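Side-chain contacts in 2,3-dihydroxybenzoate-AMP ligase (Mycobacterium smegmatis, PDB 5KEI), which belongs to the AMP-binding enzymes of the ANL superfamily, built from a large N-terminal domain and a small C-terminal domain: residues 129-132 / 133-137; 419-422 / 423-427; 469-472 / 473-477; 522-526 / 527-531. One frame throughout, in Å; residues are numbered along the deposited sequence.

Contact 1. Residues 129-132 / 133-137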
loop_
_atom_site.group_PDB
_atom_site.type_symbol
_atom_site.label_atom_id
_atom_site.label_comp_id
_atom_site.label_asym_id
_atom_site.label_seq_id
_atom_site.Cartn_x
_atom_site.Cartn_y
_atom_site.Cartn_z
ATOM N N HIS A 129 -5.721 -11.805 1.223
ATOM C CA HIS A 129 -5.168 -12.071 2.550
ATOM C C HIS A 129 -5.956 -13.171 3.249
ATOM O O HIS A 129 -7.191 -13.159 3.220
ATOM C CB HIS A 129 -5.183 -10.805 3.419
ATOM C CG HIS A 129 -4.195 -9.760 2.996
ATOM N ND1 HIS A 129 -4.441 -8.407 3.132
ATOM C CD2 HIS A 129 -2.959 -9.865 2.450
ATOM C CE1 HIS A 129 -3.399 -7.729 2.683
ATOM N NE2 HIS A 129 -2.486 -8.588 2.261
ATOM N N ARG A 130 -5.244 -14.108 3.881
ATOM C CA ARG A 130 -5.878 -15.184 4.649
ATOM C C ARG A 130 -5.492 -15.101 6.129
ATOM O O ARG A 130 -4.971 -14.082 6.585
ATOM C CB ARG A 130 -5.513 -16.566 4.080
ATOM C CG ARG A 130 -6.098 -16.830 2.692
ATOM C CD ARG A 130 -7.598 -16.723 2.705
ATOM N NE ARG A 130 -8.171 -17.050 1.405
ATOM C CZ ARG A 130 -8.550 -16.146 0.500
ATOM N NH1 ARG A 130 -8.414 -14.846 0.761
ATOM N NH2 ARG A 130 -9.059 -16.542 -0.672
ATOM N N LEU A 131 -5.743 -16.180 6.868
ATOM C CA LEU A 131 -5.579 -16.167 8.314
ATOM C C LEU A 131 -4.182 -15.766 8.754
ATOM O O LEU A 131 -4.032 -14.978 9.679
ATOM C CB LEU A 131 -5.933 -17.528 8.908
ATOM C CG LEU A 131 -5.675 -17.643 10.415
ATOM C CD1 LEU A 131 -6.511 -16.624 11.172
ATOM C CD2 LEU A 131 -5.950 -19.055 10.916
ATOM N N ALA A 132 -3.161 -16.288 8.095
ATOM C CA ALA A 132 -1.803 -15.943 8.480
ATOM C C ALA A 132 -1.576 -14.414 8.420
ATOM O O ALA A 132 -1.103 -13.815 9.395
ATOM C CB ALA A 132 -0.809 -16.682 7.599
ATOM N N GLU A 133 -1.941 -13.794 7.292
ATOM C CA GLU A 133 -1.834 -12.335 7.117
ATOM C C GLU A 133 -2.629 -11.545 8.165
ATOM O O GLU A 133 -2.078 -10.709 8.886
ATOM C CB GLU A 133 -2.310 -11.919 5.723
ATOM C CG GLU A 133 -1.417 -12.365 4.579
ATOM C CD GLU A 133 -1.576 -13.836 4.227
ATOM O OE1 GLU A 133 -2.719 -14.353 4.254
ATOM O OE2 GLU A 133 -0.550 -14.475 3.913
ATOM N N LEU A 134 -3.929 -11.811 8.230
ATOM C CA LEU A 134 -4.818 -11.105 9.138
ATOM C C LEU A 134 -4.365 -11.238 10.588
ATOM O O LEU A 134 -4.438 -10.272 11.364
ATOM C CB LEU A 134 -6.260 -11.604 8.983
ATOM C CG LEU A 134 -7.026 -11.219 7.700
ATOM C CD1 LEU A 134 -8.521 -11.034 7.970
ATOM C CD2 LEU A 134 -6.452 -9.980 7.001
ATOM N N THR A 135 -3.883 -12.424 10.947
ATOM C CA THR A 135 -3.373 -12.679 12.298
ATOM C C THR A 135 -2.188 -11.778 12.623
ATOM O O THR A 135 -2.167 -11.114 13.654
ATOM C CB THR A 135 -2.974 -14.156 12.463
ATOM O OG1 THR A 135 -4.155 -14.911 12.740
ATOM C CG2 THR A 135 -1.981 -14.351 13.592
ATOM N N HIS A 136 -1.215 -11.750 11.725
ATOM C CA HIS A 136 -0.064 -10.869 11.862
ATOM C C HIS A 136 -0.477 -9.390 11.855
ATOM O O HIS A 136 0.054 -8.604 12.639
ATOM C CB HIS A 136 0.944 -11.164 10.749
ATOM C CG HIS A 136 2.116 -10.232 10.729
ATOM N ND1 HIS A 136 3.136 -10.300 11.658
ATOM C CD2 HIS A 136 2.442 -9.236 9.882
ATOM C CE1 HIS A 136 4.031 -9.370 11.387
ATOM N NE2 HIS A 136 3.640 -8.707 10.314
ATOM N N PHE A 137 -1.426 -9.009 10.992
ATOM C CA PHE A 137 -1.954 -7.628 11.001
ATOM C C PHE A 137 -2.586 -7.261 12.361
ATOM O O PHE A 137 -2.298 -6.199 12.907
ATOM C CB PHE A 137 -2.975 -7.404 9.872
ATOM C CG PHE A 137 -2.381 -7.499 8.486
ATOM C CD1 PHE A 137 -1.028 -7.299 8.283
ATOM C CD2 PHE A 137 -3.174 -7.803 7.395
ATOM C CE1 PHE A 137 -0.471 -7.405 7.011
ATOM C CE2 PHE A 137 -2.632 -7.910 6.124
ATOM C CZ PHE A 137 -1.271 -7.711 5.935
#
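With CG beside its backbone N (chi1 -71°), His-129 lays its ring against the first turns of the helix, and Phe-137, whose first torsion is of the same kind, sends its ring back to meet it. The two form a T-shaped pair: the CE2 edge of Phe-137 is directed at one face of the imidazole, 3.5 Å from His-129 CE1, with the planes 77° apart. Glu-133 CG touches the same ring at His-129 CD2 (3.6 Å). Beyond CG the glutamate bends, carrying its carboxylate back over the helix start, where OE1 accepts the backbone N of Arg-130 at 2.6 Å with an N-H...O angle of 158°, on the anti side and slightly out of the carboxylate plane. Arg-130 is the N-cap of helix 131-141 and Glu-133 its third residue, giving the N3-to-N-cap bond of a capping box without the reciprocal side-chain bond. The helix lies beside the parallel strands of the N-terminal domain, Phe-137 covering Leu-99 and Val-212. Arg-130 NH1 turns away to bond Pro-127 O and His-129 O, reaching the latter from above its carbonyl plane. One turn along, Thr-135 N bonds Leu-131 O at 2.9 Å, and Thr-135 OG1 adds a weak bond to that oxygen.

Contact 2. Residues 419-422 / 423-427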
loop_
_atom_site.group_PDB
_atom_site.type_symbol
_atom_site.label_atom_id
_atom_site.label_comp_id
_atom_site.label_asym_id
_atom_site.label_seq_id
_atom_site.Cartn_x
_atom_site.Cartn_y
_atom_site.Cartn_z
ATOM N N GLU A 419 9.907 -1.764 14.391
ATOM C CA GLU A 419 11.208 -1.144 14.640
ATOM C C GLU A 419 12.375 -1.831 13.903
ATOM O O GLU A 419 13.238 -1.149 13.335
ATOM C CB GLU A 419 11.466 -1.110 16.144
ATOM C CG GLU A 419 12.774 -0.498 16.536
ATOM C CD GLU A 419 13.010 -0.570 18.041
ATOM O OE1 GLU A 419 12.111 -1.053 18.770
ATOM O OE2 GLU A 419 14.100 -0.149 18.489
ATOM N N ALA A 420 12.394 -3.165 13.890
ATOM C CA ALA A 420 13.430 -3.900 13.161
ATOM C C ALA A 420 13.330 -3.637 11.648
ATOM O O ALA A 420 14.335 -3.371 10.990
ATOM C CB ALA A 420 13.346 -5.395 13.454
ATOM N N ALA A 421 12.121 -3.694 11.098
ATOM C CA ALA A 421 11.942 -3.394 9.671
ATOM C C ALA A 421 12.346 -1.953 9.336
ATOM O O ALA A 421 12.871 -1.681 8.254
ATOM C CB ALA A 421 10.513 -3.653 9.250
ATOM N N ASN A 422 12.130 -1.030 10.267
ATOM C CA ASN A 422 12.494 0.359 10.013
ATOM C C ASN A 422 13.997 0.595 9.959
ATOM O O ASN A 422 14.466 1.289 9.063
ATOM C CB ASN A 422 11.855 1.263 11.049
ATOM C CG ASN A 422 10.377 1.391 10.835
ATOM O OD1 ASN A 422 9.907 1.232 9.705
ATOM N ND2 ASN A 422 9.627 1.672 11.897
ATOM N N GLU A 423 14.751 0.013 10.891
ATOM C CA GLU A 423 16.215 0.063 10.823
ATOM C C GLU A 423 16.719 -0.428 9.480
ATOM O O GLU A 423 17.685 0.095 8.932
ATOM C CB GLU A 423 16.851 -0.780 11.922
ATOM C CG GLU A 423 16.649 -0.255 13.326
ATOM C CD GLU A 423 17.363 -1.110 14.370
ATOM O OE1 GLU A 423 18.162 -1.994 13.963
ATOM O OE2 GLU A 423 17.123 -0.888 15.586
ATOM N N ARG A 424 16.032 -1.426 8.950
ATOM C CA ARG A 424 16.463 -2.139 7.749
ATOM C C ARG A 424 16.044 -1.437 6.441
ATOM O O ARG A 424 16.793 -1.429 5.465
ATOM C CB ARG A 424 15.902 -3.570 7.813
ATOM C CG ARG A 424 16.236 -4.484 6.661
ATOM C CD ARG A 424 15.555 -5.845 6.831
ATOM N NE ARG A 424 15.558 -6.624 5.583
ATOM C CZ ARG A 424 16.556 -7.416 5.180
ATOM N NH1 ARG A 424 17.656 -7.554 5.920
ATOM N NH2 ARG A 424 16.459 -8.075 4.031
ATOM N N SER A 425 14.869 -0.808 6.446
ATOM C CA SER A 425 14.231 -0.325 5.222
ATOM C C SER A 425 14.437 1.165 4.903
ATOM O O SER A 425 14.030 1.630 3.838
ATOM C CB SER A 425 12.725 -0.599 5.296
ATOM O OG SER A 425 12.449 -1.951 5.629
ATOM N N PHE A 426 15.054 1.913 5.814
ATOM C CA PHE A 426 15.240 3.344 5.600
ATOM C C PHE A 426 16.697 3.808 5.708
ATOM O O PHE A 426 17.427 3.415 6.617
ATOM C CB PHE A 426 14.383 4.157 6.596
ATOM C CG PHE A 426 12.897 3.980 6.412
ATOM C CD1 PHE A 426 12.221 2.964 7.061
ATOM C CD2 PHE A 426 12.182 4.825 5.595
ATOM C CE1 PHE A 426 10.852 2.793 6.884
ATOM C CE2 PHE A 426 10.814 4.656 5.415
ATOM C CZ PHE A 426 10.153 3.640 6.055
ATOM N N SER A 427 17.086 4.637 4.742
ATOM C CA SER A 427 18.211 5.574 4.807
ATOM C C SER A 427 18.389 6.272 6.177
ATOM O O SER A 427 17.418 6.505 6.898
ATOM C CB SER A 427 18.000 6.618 3.689
ATOM O OG SER A 427 18.800 7.773 3.815
#
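Ala-421 O is gripped twice by Ser-425, by OG at 2.7 Å and by the backbone N at 2.8 Å, and takes a weak third bond from Arg-424 N. The hydroxyl can reach it because OG stands beside the serine's own N (chi1 -51°), folding back over the preceding turn. Helix 419-425 ends here: Phe-426 is the first residue to leave helical geometry, and its N makes only a weak 3.4 Å bond to Asn-422 O. The side chains of Asn-422 and Phe-426 run side by side in the same direction, with amide and ring planes 64° apart, so that Asn-422 OD1 comes 3.4 Å from Phe-426 CE1. That oxygen also accepts the backbone N of Tyr-415. On another side of the helix the carboxylates of Glu-419 and Glu-423 approach to 4.3 Å between their OE2 atoms; Glu-423 OE1 is held by Trp-483 NE1. Glu-419 and Ala-420 also lie against Trp-483, in strand 482-492, so this face meets the C-terminal domain. Two negative groups this close probably disfavour each other, a cost the indole N-H would partly offset, while the doubled serine bond grips the last turn, where bonds to Asn-422 O are weak.

Contact 3. Residues 469-472 / 473-477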
loop_
_atom_site.group_PDB
_atom_site.type_symbol
_atom_site.label_atom_id
_atom_site.label_comp_id
_atom_site.label_asym_id
_atom_site.label_seq_id
_atom_site.Cartn_x
_atom_site.Cartn_y
_atom_site.Cartn_z
ATOM N N ALA A 469 19.426 -13.995 -1.333
ATOM C CA ALA A 469 19.787 -13.565 0.016
ATOM C C ALA A 469 18.646 -12.769 0.658
ATOM O O ALA A 469 18.326 -12.947 1.828
ATOM C CB ALA A 469 21.060 -12.732 -0.013
ATOM N N LEU A 470 18.043 -11.894 -0.139
ATOM C CA LEU A 470 16.928 -11.060 0.293
ATOM C C LEU A 470 15.755 -11.854 0.856
ATOM O O LEU A 470 15.264 -11.535 1.930
ATOM C CB LEU A 470 16.440 -10.192 -0.870
ATOM C CG LEU A 470 17.512 -9.251 -1.413
ATOM C CD1 LEU A 470 16.914 -8.388 -2.505
ATOM C CD2 LEU A 470 18.126 -8.407 -0.281
ATOM N N ASP A 471 15.285 -12.877 0.151
ATOM C CA ASP A 471 14.160 -13.606 0.709
ATOM C C ASP A 471 14.610 -14.579 1.817
ATOM O O ASP A 471 13.853 -14.839 2.756
ATOM C CB ASP A 471 13.375 -14.340 -0.382
ATOM C CG ASP A 471 12.150 -15.081 0.180
ATOM O OD1 ASP A 471 11.281 -14.436 0.837
ATOM O OD2 ASP A 471 12.050 -16.311 -0.039
ATOM N N LEU A 472 15.835 -15.091 1.737
ATOM C CA LEU A 472 16.355 -15.872 2.850
ATOM C C LEU A 472 16.373 -15.023 4.124
ATOM O O LEU A 472 15.993 -15.498 5.192
ATOM C CB LEU A 472 17.758 -16.404 2.546
ATOM C CG LEU A 472 18.415 -17.148 3.715
ATOM C CD1 LEU A 472 17.493 -18.216 4.296
ATOM C CD2 LEU A 472 19.734 -17.771 3.290
ATOM N N GLU A 473 16.819 -13.774 3.989
ATOM C CA GLU A 473 16.891 -12.824 5.094
ATOM C C GLU A 473 15.515 -12.496 5.644
ATOM O O GLU A 473 15.342 -12.359 6.845
ATOM C CB GLU A 473 17.577 -11.531 4.657
ATOM C CG GLU A 473 19.079 -11.607 4.650
ATOM C CD GLU A 473 19.721 -10.545 3.771
ATOM O OE1 GLU A 473 19.064 -9.512 3.472
ATOM O OE2 GLU A 473 20.893 -10.753 3.381
ATOM N N GLU A 474 14.531 -12.357 4.763
ATOM C CA GLU A 474 13.186 -12.061 5.232
ATOM C C GLU A 474 12.631 -13.217 6.076
ATOM O O GLU A 474 11.951 -12.983 7.066
ATOM C CB GLU A 474 12.260 -11.741 4.054
ATOM C CG GLU A 474 12.521 -10.370 3.408
ATOM C CD GLU A 474 12.282 -9.202 4.362
ATOM O OE1 GLU A 474 11.438 -9.335 5.279
ATOM O OE2 GLU A 474 12.936 -8.146 4.191
ATOM N N HIS A 475 12.940 -14.452 5.682
ATOM C CA HIS A 475 12.517 -15.661 6.396
ATOM C C HIS A 475 13.111 -15.744 7.797
ATOM O O HIS A 475 12.438 -16.133 8.753
ATOM C CB HIS A 475 12.937 -16.930 5.623
ATOM C CG HIS A 475 12.046 -17.285 4.468
ATOM N ND1 HIS A 475 10.743 -17.695 4.634
ATOM C CD2 HIS A 475 12.293 -17.333 3.137
ATOM C CE1 HIS A 475 10.217 -17.965 3.451
ATOM N NE2 HIS A 475 11.135 -17.750 2.529
ATOM N N LEU A 476 14.397 -15.415 7.895
ATOM C CA LEU A 476 15.127 -15.496 9.156
ATOM C C LEU A 476 14.611 -14.455 10.129
ATOM O O LEU A 476 14.515 -14.719 11.326
ATOM C CB LEU A 476 16.627 -15.301 8.926
ATOM C CG LEU A 476 17.384 -16.444 8.248
ATOM C CD1 LEU A 476 18.834 -16.059 8.056
ATOM C CD2 LEU A 476 17.273 -17.759 9.037
ATOM N N LEU A 477 14.280 -13.277 9.596
ATOM C CA LEU A 477 13.751 -12.166 10.378
ATOM C C LEU A 477 12.401 -12.478 11.037
ATOM O O LEU A 477 12.046 -11.842 12.022
ATOM C CB LEU A 477 13.628 -10.919 9.493
ATOM C CG LEU A 477 14.956 -10.268 9.085
ATOM C CD1 LEU A 477 14.776 -9.339 7.903
ATOM C CD2 LEU A 477 15.562 -9.525 10.258
#
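Asp-471 and His-475 meet one turn apart on helix 469-477, an i to i+4 contact along a largely buried helix of the C-terminal domain. The helix packs on strands 482-492 and 498-505 and on helix 512-521: Leu-472 lies on Ile-499, Ala-487 and Leu-519, and Leu-476 on Ala-501 and Leu-519. Between the two leucines, Leu-472 CD1 approaches Leu-476 CG at 4.3 Å, a loose apolar pair on the packed side. The aspartate has CG anti to its backbone N (chi1 -178°), which swings the carboxylate along the helix toward the imidazole; ring and carboxylate planes lie 66° apart. His-475 NE2 gives a weak, strongly bent bond to Asp-471 OD2 at 3.1 Å. The other ring nitrogen, ND1, probably pairs with Arg-522 NE; the two together would limit the rotation of the ring. Next to this pair the ordinary helical bond from His-475 N to Asp-471 O closes the same turn at 3.1 Å. Glu-473 presents a different chemistry. Its extended chain runs back past the first residue of the helix, with CG 3.2 Å from Ala-469 O, and its buried carboxylate is satisfied by charge and backbone together: OE2 takes Lys-549 NZ in a salt bridge and the N of Ala-487, while OE1 pairs with Arg-424. The methyl group of Ala-469 lies beside this end, its CB 3.9 Å from Glu-473 OE2. Back at the histidine, CD2 of His-475 sits 3.0 Å from Asp-471 O, obliquely to the ring.

Contact 4. Residues 522-526 / 527-531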
loop_
_atom_site.group_PDB
_atom_site.type_symbol
_atom_site.label_atom_id
_atom_site.label_comp_id
_atom_site.label_asym_id
_atom_site.label_seq_id
_atom_site.Cartn_x
_atom_site.Cartn_y
_atom_site.Cartn_z
ATOM N N ARG A 522 8.683 -22.912 7.480
ATOM C CA ARG A 522 8.225 -21.838 6.602
ATOM C C ARG A 522 8.295 -22.232 5.126
ATOM O O ARG A 522 7.901 -21.463 4.255
ATOM C CB ARG A 522 9.046 -20.561 6.841
ATOM C CG ARG A 522 8.970 -20.022 8.278
ATOM C CD ARG A 522 9.591 -18.634 8.388
ATOM N NE ARG A 522 9.102 -17.756 7.328
ATOM C CZ ARG A 522 7.963 -17.082 7.407
ATOM N NH1 ARG A 522 7.219 -17.190 8.502
ATOM N NH2 ARG A 522 7.573 -16.307 6.407
ATOM N N GLY A 523 8.816 -23.425 4.848
ATOM C CA GLY A 523 8.863 -23.937 3.490
ATOM C C GLY A 523 10.151 -23.724 2.712
ATOM O O GLY A 523 10.145 -23.787 1.492
ATOM N N VAL A 524 11.258 -23.469 3.400
ATOM C CA VAL A 524 12.547 -23.319 2.725
ATOM C C VAL A 524 13.252 -24.679 2.627
ATOM O O VAL A 524 13.384 -25.391 3.620
ATOM C CB VAL A 524 13.448 -22.304 3.463
ATOM C CG1 VAL A 524 14.707 -21.991 2.656
ATOM C CG2 VAL A 524 12.665 -21.034 3.754
ATOM N N ALA A 525 13.693 -25.048 1.430
ATOM C CA ALA A 525 14.374 -26.330 1.254
ATOM C C ALA A 525 15.813 -26.245 1.766
ATOM O O ALA A 525 16.334 -25.155 2.015
ATOM C CB ALA A 525 14.343 -26.757 -0.194
ATOM N N ALA A 526 16.451 -27.399 1.928
ATOM C CA ALA A 526 17.767 -27.456 2.552
ATOM C C ALA A 526 18.846 -26.860 1.654
ATOM O O ALA A 526 19.967 -26.619 2.105
ATOM C CB ALA A 526 18.115 -28.896 2.915
ATOM N N HIS A 527 18.505 -26.624 0.389
ATOM C CA HIS A 527 19.459 -26.086 -0.577
ATOM C C HIS A 527 19.518 -24.564 -0.540
ATOM O O HIS A 527 20.260 -23.947 -1.312
ATOM C CB HIS A 527 19.115 -26.555 -1.993
ATOM C CG HIS A 527 17.776 -26.087 -2.488
ATOM N ND1 HIS A 527 17.494 -24.762 -2.744
ATOM C CD2 HIS A 527 16.652 -26.778 -2.799
ATOM C CE1 HIS A 527 16.251 -24.655 -3.179
ATOM N NE2 HIS A 527 15.719 -25.864 -3.223
ATOM N N SER A 528 18.721 -23.968 0.344
ATOM C CA SER A 528 18.713 -22.526 0.535
ATOM C C SER A 528 18.851 -22.151 2.005
ATOM O O SER A 528 18.539 -21.027 2.395
ATOM C CB SER A 528 17.433 -21.906 -0.038
ATOM O OG SER A 528 17.438 -21.922 -1.452
ATOM N N ARG A 529 19.307 -23.088 2.827
ATOM C CA ARG A 529 19.486 -22.789 4.236
ATOM C C ARG A 529 20.939 -22.423 4.481
ATOM O O ARG A 529 21.817 -22.887 3.756
ATOM C CB ARG A 529 19.043 -23.968 5.089
ATOM C CG ARG A 529 17.592 -24.343 4.873
ATOM C CD ARG A 529 17.178 -25.450 5.818
ATOM N NE ARG A 529 15.941 -26.080 5.382
ATOM C CZ ARG A 529 15.621 -27.340 5.643
ATOM N NH1 ARG A 529 16.456 -28.100 6.342
ATOM N NH2 ARG A 529 14.473 -27.836 5.201
ATOM N N PRO A 530 21.199 -21.558 5.476
ATOM C CA PRO A 530 22.577 -21.094 5.685
ATOM C C PRO A 530 23.489 -22.236 6.129
ATOM O O PRO A 530 23.048 -23.067 6.919
ATOM C CB PRO A 530 22.450 -20.045 6.805
ATOM C CG PRO A 530 21.003 -19.839 7.021
ATOM C CD PRO A 530 20.293 -21.062 6.521
ATOM N N ASP A 531 24.721 -22.265 5.634
ATOM C CA ASP A 531 25.690 -23.273 6.040
ATOM C C ASP A 531 26.324 -22.919 7.392
ATOM O O ASP A 531 26.799 -23.799 8.127
ATOM C CB ASP A 531 26.786 -23.435 4.977
ATOM C CG ASP A 531 26.229 -23.699 3.588
ATOM O OD1 ASP A 531 25.808 -24.849 3.313
ATOM O OD2 ASP A 531 26.221 -22.747 2.767
#
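Val-524 and Arg-529 are joined across a type I beta turn, residues 525-528, in the loop between helix 512-521 and strand 532-535 of the C-terminal domain. Hydrogen bonds define the loop. Ser-528 N closes the turn on Ala-525 O at 3.1 Å, arriving from above the carbonyl plane. Arg-529 then grips the preceding carbonyl side-on, NH2 and NE both donating to Val-524 O at 3.1 and 3.2 Å. That oxygen lies at the edge of the guanidinium, nearly in its plane, whereas of the two donors NH2 lies in the carbonyl plane and NE stands well above it. The arginine chain is extended from CG to NE, which gives it the length to span the turn, and the paired bonds hold its flat end against rotation. A weak bond, from His-527 ND1 to Ser-528 OG at 3.1 Å, links neighbours on the turn.

Nonpolar contacts fill in around these. One face of the guanidinium is covered by Ala-526, whose CA is 3.6 Å from Arg-529 NE. Val-524 CG1 packs on Ser-528 CB at 3.8 Å, and the valine also rests on Leu-519 of the preceding helix. That helix terminates at Gly-523 in a Schellman motif, where a positive phi ends the helix and lets the chain leave it. The imidazole of His-527 takes the crowded position between backbone N and carbonyl carbon (chi1 62°). This brings the ring back to Ala-525, whose CB meets it obliquely, 3.4 Å from His-527 NE2.

The four contacts follow one another along the chain. Contact 1, at the start of helix 131-141, belongs to the N-terminal domain and stands apart, its centre about 22 Å from that of contact 2 and its nearest atoms about 8 Å from contacts 3 and 4. Contacts 3 and 4 share the C-terminal domain, with centres about 10 Å apart, and meet where Leu-472 CD1 packs 3.6 Å from Ser-528 O. Contacts 2 and 3 lie about 14 Å apart between centres; Arg-424 NH2 reaches Glu-473 OE1 in a 3.0 Å salt bridge. Helix 419-425 is thereby fastened to helix 469-477, a charged link that would help hold the C-terminal domain in the orientation seen here.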